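PDB 5AXO: metallo-beta-lactamase from Serratia marcescens, which hydrolyses the beta-lactam ring of antibiotics, probably including carbapenems, at a two-zinc site that here holds ring-opened meropenem. Local coordinates for residues H72-H77 and G149-G154; D111-S116 and T177-D182. All coordinates share one frame; numbering follows the deposited sequence. Where two conformers were deposited one is given.

Interaction 1 of 2, residues H72-H77 and G149-G154. With ZN (zinc ion), chain B; ZN (zinc ion), chain C; NA (sodium ion), chain K; LMP ((2~{S},3~{R},4~{S})-2-[(2~{S},3~{R})-1,3-bis(oxidanyl)-1-oxidanylidene-butan-2-yl]-4-[(3~{S},5~{S})-5-(dimethylcarbamoy l)pyrrolidin-3-yl]sulfanyl-3-methyl-3,4-dihydro-2~{H}-pyrrole-5-carboxylic acid), chain R.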
ATOM      1  N   HIS A  72      -5.513  -0.916  -0.168  1.00  4.33           N
ATOM      2  CA  HIS A  72      -6.820  -1.531  -0.049  1.00  4.82           C
ATOM      3  C   HIS A  72      -7.393  -1.360   1.337  1.00  4.44           C
ATOM      4  O   HIS A  72      -6.742  -0.946   2.302  1.00  4.77           O
ATOM      5  CB  HIS A  72      -6.711  -3.037  -0.422  1.00  5.19           C
ATOM      6  CG  HIS A  72      -6.058  -3.892   0.631  1.00  5.22           C
ATOM      7  ND1 HIS A  72      -4.711  -4.173   0.614  1.00  5.13           N
ATOM      8  CD2 HIS A  72      -6.556  -4.552   1.707  1.00  5.24           C
ATOM      9  CE1 HIS A  72      -4.406  -4.946   1.645  1.00  5.47           C
ATOM     10  NE2 HIS A  72      -5.508  -5.208   2.318  1.00  5.03           N
ATOM     11  N   SER A  73      -8.677  -1.696   1.415  1.00  5.16           N
ATOM     12  CA  SER A  73      -9.570  -1.253   2.480  1.00  5.64           C
ATOM     13  C   SER A  73      -9.760  -2.300   3.572  1.00  5.44           C
ATOM     14  O   SER A  73     -10.873  -2.759   3.805  1.00  7.03           O
ATOM     15  CB  SER A  73     -10.917  -0.862   1.887  1.00  5.67           C
ATOM     16  OG  SER A  73     -11.407  -1.880   1.032  1.00  7.41           O
ATOM     17  N   HIS A  74      -8.648  -2.664   4.228  1.00  4.98           N
ATOM     18  CA  HIS A  74      -8.721  -3.458   5.479  1.00  4.77           C
ATOM     19  C   HIS A  74      -8.123  -2.653   6.636  1.00  5.54           C
ATOM     20  O   HIS A  74      -7.311  -1.728   6.408  1.00  6.35           O
ATOM     21  CB  HIS A  74      -7.953  -4.763   5.327  1.00  5.44           C
ATOM     22  CG  HIS A  74      -8.583  -5.720   4.389  1.00  5.59           C
ATOM     23  ND1 HIS A  74      -7.849  -6.689   3.731  1.00  5.06           N
ATOM     24  CD2 HIS A  74      -9.875  -5.880   4.022  1.00  5.87           C
ATOM     25  CE1 HIS A  74      -8.683  -7.423   3.023  1.00  5.06           C
ATOM     26  NE2 HIS A  74      -9.914  -6.952   3.183  1.00  5.67           N
ATOM     27  N   GLU A  75      -8.475  -3.021   7.866  1.00  5.67           N
ATOM     28  CA  GLU A  75      -8.115  -2.227   9.010  1.00  6.28           C
ATOM     29  C   GLU A  75      -6.628  -2.016   9.150  1.00  6.54           C
ATOM     30  O   GLU A  75      -6.197  -1.011   9.700  1.00  7.18           O
ATOM     31  CB  GLU A  75      -8.653  -2.884  10.290  1.00  7.68           C
ATOM     32  CG  GLU A  75      -7.970  -4.200  10.664  1.00 10.95           C
ATOM     33  CD  GLU A  75      -8.425  -4.844  11.978  1.00 14.73           C
ATOM     34  OE1 GLU A  75      -8.631  -4.123  12.963  1.00 19.58           O
ATOM     35  OE2 GLU A  75      -8.559  -6.085  12.017  1.00 18.68           O
ATOM     36  N   ASP A  76      -5.823  -2.996   8.781  1.00  5.45           N
ATOM     37  CA  ASP A  76      -4.374  -2.904   8.959  1.00  5.76           C
ATOM     38  C   ASP A  76      -3.685  -1.849   8.059  1.00  5.27           C
ATOM     39  O   ASP A  76      -2.708  -1.266   8.501  1.00  6.08           O
ATOM     40  CB  ASP A  76      -3.695  -4.285   8.891  1.00  5.96           C
ATOM     41  CG  ASP A  76      -4.000  -5.073   7.649  1.00  6.13           C
ATOM     42  OD1 ASP A  76      -5.126  -4.995   7.076  1.00  7.08           O
ATOM     43  OD2 ASP A  76      -3.110  -5.877   7.369  1.00  6.56           O
ATOM     44  N   HIS A  77      -4.216  -1.602   6.866  1.00  4.95           N
ATOM     45  CA  HIS A  77      -3.677  -0.591   5.968  1.00  5.59           C
ATOM     46  C   HIS A  77      -4.419   0.702   5.976  1.00  5.36           C
ATOM     47  O   HIS A  77      -3.848   1.777   5.686  1.00  5.67           O
ATOM     48  CB  HIS A  77      -3.626  -1.181   4.559  1.00  5.13           C
ATOM     49  CG  HIS A  77      -2.980  -2.515   4.500  1.00  5.58           C
ATOM     50  ND1 HIS A  77      -1.601  -2.685   4.535  1.00  5.69           N
ATOM     51  CD2 HIS A  77      -3.521  -3.761   4.565  1.00  5.45           C
ATOM     52  CE1 HIS A  77      -1.331  -3.982   4.604  1.00  6.24           C
ATOM     53  NE2 HIS A  77      -2.471  -4.651   4.625  1.00  4.98           N
ATOM     54  N   GLY A 149      -8.078  -8.568  -6.144  1.00  5.64           N
ATOM     55  CA  GLY A 149      -8.021  -9.989  -5.832  1.00  5.90           C
ATOM     56  C   GLY A 149      -8.111 -10.205  -4.347  1.00  6.41           C
ATOM     57  O   GLY A 149      -9.021 -10.848  -3.857  1.00  7.27           O
ATOM     58  N   HIS A 150      -7.210  -9.543  -3.603  1.00  5.78           N
ATOM     59  CA  HIS A 150      -7.283  -9.511  -2.164  1.00  5.40           C
ATOM     60  C   HIS A 150      -8.482  -8.605  -1.739  1.00  5.17           C
ATOM     61  O   HIS A 150      -9.162  -8.912  -0.753  1.00  5.99           O
ATOM     62  CB  HIS A 150      -5.924  -9.017  -1.599  1.00  5.08           C
ATOM     63  CG  HIS A 150      -5.853  -8.925  -0.099  1.00  4.94           C
ATOM     64  ND1 HIS A 150      -5.560  -9.998   0.718  1.00  5.50           N
ATOM     65  CD2 HIS A 150      -5.924  -7.852   0.726  1.00  4.94           C
ATOM     66  CE1 HIS A 150      -5.395  -9.568   1.951  1.00  5.05           C
ATOM     67  NE2 HIS A 150      -5.760  -8.302   2.009  1.00  4.71           N
ATOM     68  N   THR A 151      -8.739  -7.558  -2.521  1.00  4.74           N
ATOM     69  CA  THR A 151      -9.983  -6.797  -2.456  1.00  4.82           C
ATOM     70  C   THR A 151     -10.294  -6.412  -3.908  1.00  5.27           C
ATOM     71  O   THR A 151      -9.406  -6.342  -4.764  1.00  6.05           O
ATOM     72  CB  THR A 151      -9.862  -5.502  -1.633  1.00  5.16           C
ATOM     73  OG1 THR A 151      -8.971  -4.590  -2.282  1.00  5.11           O
ATOM     74  CG2 THR A 151      -9.502  -5.767  -0.192  1.00  5.10           C
ATOM     75  N   GLU A 152     -11.549  -6.036  -4.165  1.00  5.67           N
ATOM     76  CA  GLU A 152     -11.912  -5.700  -5.537  1.00  6.43           C
ATOM     77  C   GLU A 152     -11.281  -4.383  -5.982  1.00  6.49           C
ATOM     78  O   GLU A 152     -10.939  -4.216  -7.168  1.00  6.44           O
ATOM     79  CB  GLU A 152     -13.424  -5.583  -5.684  1.00  8.29           C
ATOM     80  CG  GLU A 152     -13.906  -5.520  -7.118  1.00 13.77           C
ATOM     81  CD  GLU A 152     -15.417  -5.678  -7.226  1.00 17.82           C
ATOM     82  OE1 GLU A 152     -16.068  -5.910  -6.175  1.00 20.19           O
ATOM     83  OE2 GLU A 152     -15.929  -5.536  -8.373  1.00 23.28           O
ATOM     84  N   GLY A 153     -11.105  -3.430  -5.040  1.00  5.30           N
ATOM     85  CA  GLY A 153     -10.607  -2.108  -5.397  1.00  5.91           C
ATOM     86  C   GLY A 153      -9.131  -1.907  -5.117  1.00  5.77           C
ATOM     87  O   GLY A 153      -8.673  -0.757  -5.087  1.00  5.52           O
ATOM     88  N   GLY A 154      -8.351  -2.983  -5.033  1.00  5.18           N
ATOM     89  CA  GLY A 154      -6.919  -2.847  -4.661  1.00  4.93           C
ATOM     90  C   GLY A 154      -6.160  -2.076  -5.714  1.00  4.47           C
ATOM     91  O   GLY A 154      -6.378  -2.301  -6.919  1.00  5.50           O
TER
HETATM   92 ZN    ZN B 301      -5.830  -6.827   3.496  1.00  5.70          ZN
HETATM   93 ZN    ZN C 302      -2.806  -6.627   5.333  1.00  6.53          ZN
HETATM   94 NA    NA K 310      -7.511   1.339  -3.506  1.00 11.49          NA
HETATM   95  C1  LMP R 317      -2.992 -11.224   6.494  1.00 18.12           C
HETATM   96  C2  LMP R 317      -2.551 -11.070   5.025  1.00 15.24           C
HETATM   97  C3  LMP R 317      -2.590  -9.567   4.858  1.00 13.48           C
HETATM   98  O7A LMP R 317       2.257 -13.286   7.720  1.00 33.03           O
HETATM   99  C6A LMP R 317       2.175 -12.091   7.969  1.00 33.76           C
HETATM  100  N7A LMP R 317       2.273 -11.610   9.209  1.00 31.76           N
HETATM  101  C9A LMP R 317       2.460 -10.194   9.522  1.00 28.74           C
HETATM  102  C8A LMP R 317       2.269 -12.460  10.391  1.00 31.86           C
HETATM  103  C5A LMP R 317       1.977 -11.098   6.855  1.00 33.14           C
HETATM  104  C2A LMP R 317       0.494 -10.832   6.624  1.00 30.14           C
HETATM  105  N3A LMP R 317       2.525 -11.618   5.579  1.00 31.36           N
HETATM  106  C4A LMP R 317       1.671 -11.116   4.481  1.00 27.20           C
HETATM  107  C1A LMP R 317       0.333 -10.729   5.118  1.00 27.43           C
HETATM  108  S21 LMP R 317      -0.953 -11.808   4.589  1.00 20.98           S
HETATM  109  C31 LMP R 317      -2.291  -8.953   3.562  1.00 14.22           C
HETATM  110  O31 LMP R 317      -1.744  -9.684   2.700  1.00 12.77           O
HETATM  111  O32 LMP R 317      -2.531  -7.661   3.339  1.00  9.13           O
HETATM  112  N4  LMP R 317      -2.983  -8.923   5.877  1.00 13.55           N
HETATM  113  C11 LMP R 317      -4.243 -12.122   6.589  1.00 18.27           C
HETATM  114  C5  LMP R 317      -3.139  -9.773   7.044  1.00 16.49           C
HETATM  115  C6  LMP R 317      -4.419  -9.320   7.778  1.00 17.94           C
HETATM  116  C61 LMP R 317      -5.763  -9.418   7.019  1.00 17.02           C
HETATM  117  O62 LMP R 317      -5.703  -9.320   5.589  1.00 14.48           O
HETATM  118  C62 LMP R 317      -6.771  -8.359   7.476  1.00 20.66           C
HETATM  119  C7  LMP R 317      -4.516 -10.124   9.041  1.00 18.15           C
HETATM  120  O71 LMP R 317      -5.583 -10.331   9.601  1.00 23.38           O
HETATM  121  O72 LMP R 317      -3.400 -10.510   9.610  1.00 21.86           O
HETATM  122  O   HOH W   1      -4.847  -6.820   5.023  1.00  5.33           O
HETATM  123  O   HOH W   2      -8.742   0.844  -1.062  1.00  5.96           O

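Interaction 2 of 2, residues D111-S116 and T177-D182. With NA (sodium ion), chain G; LMP ((2~{S},3~{R},4~{S})-2-[(2~{S},3~{R})-1,3-bis(oxidanyl)-1-oxidanylidene-butan-2-yl]-4-[(3~{S},5~{S})-5-(dimethylcarbamoy l)pyrrolidin-3-yl]sulfanyl-3-methyl-3,4-dihydro-2~{H}-pyrrole-5-carboxylic acid), chain R.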
ATOM      1  N   ASP A 111     -15.700  -9.657  -0.328  1.00  9.32           N
ATOM      2  CA  ASP A 111     -14.360  -9.892   0.219  1.00  9.09           C
ATOM      3  C   ASP A 111     -14.210 -11.323   0.722  1.00  8.07           C
ATOM      4  O   ASP A 111     -14.971 -11.768   1.556  1.00  8.51           O
ATOM      5  CB  ASP A 111     -14.129  -8.902   1.360  1.00  8.99           C
ATOM      6  CG  ASP A 111     -12.649  -8.788   1.754  1.00  8.18           C
ATOM      7  OD1 ASP A 111     -12.031  -9.814   2.063  1.00  8.41           O
ATOM      8  OD2 ASP A 111     -12.137  -7.664   1.800  1.00  8.32           O
ATOM      9  N   PRO A 112     -13.163 -12.051   0.271  1.00  8.02           N
ATOM     10  CA  PRO A 112     -12.964 -13.430   0.732  1.00  8.35           C
ATOM     11  C   PRO A 112     -12.863 -13.547   2.230  1.00  7.50           C
ATOM     12  O   PRO A 112     -13.188 -14.590   2.777  1.00 10.11           O
ATOM     13  CB  PRO A 112     -11.646 -13.839   0.078  1.00  8.12           C
ATOM     14  CG  PRO A 112     -11.562 -12.988  -1.125  1.00  8.65           C
ATOM     15  CD  PRO A 112     -12.206 -11.679  -0.778  1.00  8.34           C
ATOM     16  N   GLN A 113     -12.415 -12.484   2.922  1.00  8.07           N
ATOM     17  CA  GLN A 113     -12.320 -12.525   4.366  1.00  8.17           C
ATOM     18  C   GLN A 113     -13.612 -12.099   5.089  1.00  8.95           C
ATOM     19  O   GLN A 113     -13.613 -12.071   6.304  1.00  9.54           O
ATOM     20  CB  GLN A 113     -11.131 -11.694   4.836  1.00  8.15           C
ATOM     21  CG  GLN A 113      -9.793 -12.275   4.412  1.00  8.19           C
ATOM     22  CD  GLN A 113      -8.631 -11.518   5.014  1.00  7.91           C
ATOM     23  OE1 GLN A 113      -8.291 -11.709   6.188  1.00  9.80           O
ATOM     24  NE2 GLN A 113      -8.038 -10.620   4.252  1.00  7.83           N
ATOM     25  N   PHE A 114     -14.680 -11.785   4.372  1.00  8.47           N
ATOM     26  CA  PHE A 114     -15.950 -11.375   4.983  1.00  9.60           C
ATOM     27  C   PHE A 114     -16.412 -12.427   5.972  1.00 10.76           C
ATOM     28  O   PHE A 114     -16.512 -13.622   5.640  1.00 11.31           O
ATOM     29  CB  PHE A 114     -17.020 -11.135   3.913  1.00  9.57           C
ATOM     30  CG  PHE A 114     -18.331 -10.639   4.454  1.00 10.79           C
ATOM     31  CD1 PHE A 114     -18.495  -9.293   4.769  1.00 13.25           C
ATOM     32  CD2 PHE A 114     -19.388 -11.499   4.644  1.00 13.21           C
ATOM     33  CE1 PHE A 114     -19.710  -8.831   5.271  1.00 14.29           C
ATOM     34  CE2 PHE A 114     -20.608 -11.039   5.121  1.00 13.31           C
ATOM     35  CZ  PHE A 114     -20.770  -9.705   5.428  1.00 14.33           C
ATOM     36  N   GLY A 115     -16.772 -11.954   7.164  1.00 10.73           N
ATOM     37  CA  GLY A 115     -17.062 -12.821   8.312  1.00 12.58           C
ATOM     38  C   GLY A 115     -15.944 -12.860   9.344  1.00 14.35           C
ATOM     39  O   GLY A 115     -16.166 -13.244  10.503  1.00 18.05           O
ATOM     40  N   SER A 116     -14.747 -12.447   8.960  1.00 12.02           N
ATOM     41  CA  SER A 116     -13.578 -12.523   9.829  0.50 11.86           C
ATOM     42  C   SER A 116     -12.815 -11.191   9.915  1.00 14.31           C
ATOM     43  O   SER A 116     -11.849 -11.060  10.661  1.00 16.22           O
ATOM     44  CB  SER A 116     -12.647 -13.654   9.362  0.50 11.80           C
ATOM     45  OG  SER A 116     -12.007 -13.318   8.144  0.50 11.66           O
ATOM     46  N   THR A 177      -2.568 -11.386  -1.805  1.00  6.07           N
ATOM     47  CA  THR A 177      -2.702 -12.639  -1.092  1.00  5.82           C
ATOM     48  C   THR A 177      -4.113 -13.181  -1.043  1.00  6.27           C
ATOM     49  O   THR A 177      -5.075 -12.501  -0.691  1.00  6.93           O
ATOM     50  CB  THR A 177      -2.217 -12.436   0.346  1.00  6.49           C
ATOM     51  OG1 THR A 177      -2.953 -11.365   0.930  1.00  9.75           O
ATOM     52  CG2 THR A 177      -0.746 -12.147   0.351  1.00  7.88           C
ATOM     53  N   ALA A 178      -4.202 -14.461  -1.377  1.00  6.62           N
ATOM     54  CA  ALA A 178      -5.441 -15.224  -1.260  1.00  7.13           C
ATOM     55  C   ALA A 178      -5.646 -15.740   0.154  1.00  8.82           C
ATOM     56  O   ALA A 178      -5.024 -16.717   0.562  1.00 12.97           O
ATOM     57  CB  ALA A 178      -5.408 -16.392  -2.239  1.00  6.90           C
ATOM     58  N   VAL A 179      -6.370 -14.969   0.935  1.00  9.03           N
ATOM     59  CA  VAL A 179      -6.743 -15.361   2.295  1.00  9.70           C
ATOM     60  C   VAL A 179      -8.225 -15.259   2.464  1.00  9.53           C
ATOM     61  O   VAL A 179      -8.859 -14.435   1.867  1.00 10.57           O
ATOM     62  CB  VAL A 179      -6.043 -14.494   3.330  1.00 13.69           C
ATOM     63  CG1 VAL A 179      -4.572 -14.766   3.290  1.00 18.84           C
ATOM     64  CG2 VAL A 179      -6.245 -13.050   3.091  1.00 14.13           C
ATOM     65  N   SER A 180      -8.790 -16.094   3.321  1.00  9.75           N
ATOM     66  CA  SER A 180     -10.237 -16.064   3.473  1.00 10.48           C
ATOM     67  C   SER A 180     -10.728 -16.459   4.829  1.00  9.86           C
ATOM     68  O   SER A 180     -10.009 -17.047   5.624  1.00 12.37           O
ATOM     69  CB  SER A 180     -10.849 -16.982   2.437  1.00 10.37           C
ATOM     70  OG  SER A 180     -10.779 -18.341   2.840  1.00  9.90           O
ATOM     71  N   ALA A 181     -12.011 -16.192   5.026  1.00 10.64           N
ATOM     72  CA  ALA A 181     -12.740 -16.811   6.128  1.00 10.87           C
ATOM     73  C   ALA A 181     -12.808 -18.317   5.921  1.00 12.83           C
ATOM     74  O   ALA A 181     -12.666 -18.839   4.811  1.00 11.73           O
ATOM     75  CB  ALA A 181     -14.132 -16.231   6.211  1.00 11.21           C
ATOM     76  N   ASP A 182     -13.080 -19.034   7.002  1.00 11.55           N
ATOM     77  CA  ASP A 182     -13.194 -20.504   6.926  1.00 13.92           C
ATOM     78  C   ASP A 182     -14.277 -20.986   5.992  1.00 11.66           C
ATOM     79  O   ASP A 182     -14.169 -22.099   5.434  1.00 13.00           O
ATOM     80  CB  ASP A 182     -13.429 -21.101   8.316  1.00 15.76           C
ATOM     81  CG  ASP A 182     -12.204 -21.024   9.187  1.00 20.84           C
ATOM     82  OD1 ASP A 182     -11.077 -20.960   8.657  1.00 21.25           O
ATOM     83  OD2 ASP A 182     -12.340 -21.122  10.437  1.00 25.20           O
TER
HETATM   84 NA    NA G 306      -8.088 -12.423   0.248  1.00 20.42          NA
HETATM   85  C1  LMP R 317      -2.992 -11.224   6.494  1.00 18.12           C
HETATM   86  C2  LMP R 317      -2.551 -11.070   5.025  1.00 15.24           C
HETATM   87  C3  LMP R 317      -2.590  -9.567   4.858  1.00 13.48           C
HETATM   88  O7A LMP R 317       2.257 -13.286   7.720  1.00 33.03           O
HETATM   89  C6A LMP R 317       2.175 -12.091   7.969  1.00 33.76           C
HETATM   90  N7A LMP R 317       2.273 -11.610   9.209  1.00 31.76           N
HETATM   91  C9A LMP R 317       2.460 -10.194   9.522  1.00 28.74           C
HETATM   92  C8A LMP R 317       2.269 -12.460  10.391  1.00 31.86           C
HETATM   93  C5A LMP R 317       1.977 -11.098   6.855  1.00 33.14           C
HETATM   94  C2A LMP R 317       0.494 -10.832   6.624  1.00 30.14           C
HETATM   95  N3A LMP R 317       2.525 -11.618   5.579  1.00 31.36           N
HETATM   96  C4A LMP R 317       1.671 -11.116   4.481  1.00 27.20           C
HETATM   97  C1A LMP R 317       0.333 -10.729   5.118  1.00 27.43           C
HETATM   98  S21 LMP R 317      -0.953 -11.808   4.589  1.00 20.98           S
HETATM   99  C31 LMP R 317      -2.291  -8.953   3.562  1.00 14.22           C
HETATM  100  O31 LMP R 317      -1.744  -9.684   2.700  1.00 12.77           O
HETATM  101  O32 LMP R 317      -2.531  -7.661   3.339  1.00  9.13           O
HETATM  102  N4  LMP R 317      -2.983  -8.923   5.877  1.00 13.55           N
HETATM  103  C11 LMP R 317      -4.243 -12.122   6.589  1.00 18.27           C
HETATM  104  C5  LMP R 317      -3.139  -9.773   7.044  1.00 16.49           C
HETATM  105  C6  LMP R 317      -4.419  -9.320   7.778  1.00 17.94           C
HETATM  106  C61 LMP R 317      -5.763  -9.418   7.019  1.00 17.02           C
HETATM  107  O62 LMP R 317      -5.703  -9.320   5.589  1.00 14.48           O
HETATM  108  C62 LMP R 317      -6.771  -8.359   7.476  1.00 20.66           C
HETATM  109  C7  LMP R 317      -4.516 -10.124   9.041  1.00 18.15           C
HETATM  110  O71 LMP R 317      -5.583 -10.331   9.601  1.00 23.38           O
HETATM  111  O72 LMP R 317      -3.400 -10.510   9.610  1.00 21.86           O
HETATM  112  O   HOH W   3      -9.363 -10.270   1.583  1.00  7.64           O
HETATM  113  O   HOH W   4      -8.116 -13.034  -2.329  1.00 13.11           O

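Interaction 1 of 2, residues H72-H77 and G149-G154
H72 and H150 meet as an offset edge-to-face pair: the edge of the H150 imidazole is directed at one face of H72, with the ring planes 76° apart and CD2 of H150 3.1 Å from NE2 of H72. The pair is this close because H72 NE2 and H150 NE2 both bind the same zinc ion. H74 is the third protein ligand of this zinc ion, through ND1 at 2.0 Å, and NE2 of H150 lies near its ring plane at the edge. A bridging water 1.8 Å from the metal supplies the fourth ligand. With CG of H150 anti to its backbone N (chi1 180°), the ring extends from the loop to the metal. T151 packs against H72 and H74, its CG2 methyl 3.6 Å from NE2 of H74 and its OG1 3.3 Å from CB of H72; that hydroxyl is hydrogen-bonded to N98. H72 ND1, H74 NE2 and H150 ND1, the nitrogens not on the metal, are hydrogen-bonded to D174 OD1, D111 OD2 and the backbone O of T177, which should fix the turn of each ring. H72-H77 carries the HXHXDH signature of the metallo-beta-lactamase superfamily. D76 OD2 and H77 NE2 turn to the second zinc ion, also bound by H215, by N4 and O32 of the hydrolysed antibiotic and by the same water. This water donates to D76 OD1 over 2.8 Å. H74 is the N-cap of helix 75-78, which follows strand 65-69 of one sheet, whereas G149-G154 links strands 140-146 and 155-163 of the other, so the metal site joins the two sheets.

Interaction 2 of 2, residues D111-S116 and T177-D182
Q113 lies against V179 and S180 where two active-site loops of the metallo-beta-lactamase fold run side by side, the first shaped by a type I turn from D111 to F114. An Asx turn reinforces it, D111 OD1 accepting from Q113 N through its anti lone pair. The Q113 side chain sets out from CB with CG anti to the carbonyl carbon (chi1 -67°) and then runs extended toward the ligand. Its CG is 3.5 Å from the carbonyl O of V179, and CD passes along the CG2 methyl of the same valine. At the tip, OE1 lies beside C61 of the hydrolysed antibiotic, while NE2 is 3.2 Å from V179 CG2. The same NE2 donates an almost straight bond to the ligand hydroxyl O62 at 3.0 Å. It also donates to a water that gives a hydrogen bond to D111 OD1, so the amide is held by two partners. A sodium ion beside the ring of P112 links V179 O to the first loop through that water. Farther along T177-D182, A181 CB packs on the carbonyl O of F114, and S180 OG donates to A181 O and is also hydrogen-bonded to R256 of helix 241-260. T177 reaches the product at another point, its OG1 hydrogen-bonding to the carboxylate oxygen O31 at 2.7 Å. The direct backbone link between the loops is the bond from A181 N to P112 O, 3.0 Å long with an N-H...O angle of 164°; the donor is tilted 29° from the carbonyl plane.

Interaction 1 is fully buried and held by metal coordination, whereas interaction 2 is partly buried, lies farther from the centre of the chain and relies on a backbone bond, packing and a sodium ion. Their centres are about 11 Å apart, and their segments alternate along the chain. They meet directly, since both loops of interaction 2 contribute to the second shell of hydrogen bonds around the zinc-binding histidines of interaction 1. The hydrolysed antibiotic spans the two contacts, its ring carboxylate divided between a zinc ion and T177, its hydroxyl between Q113 and the bridging water.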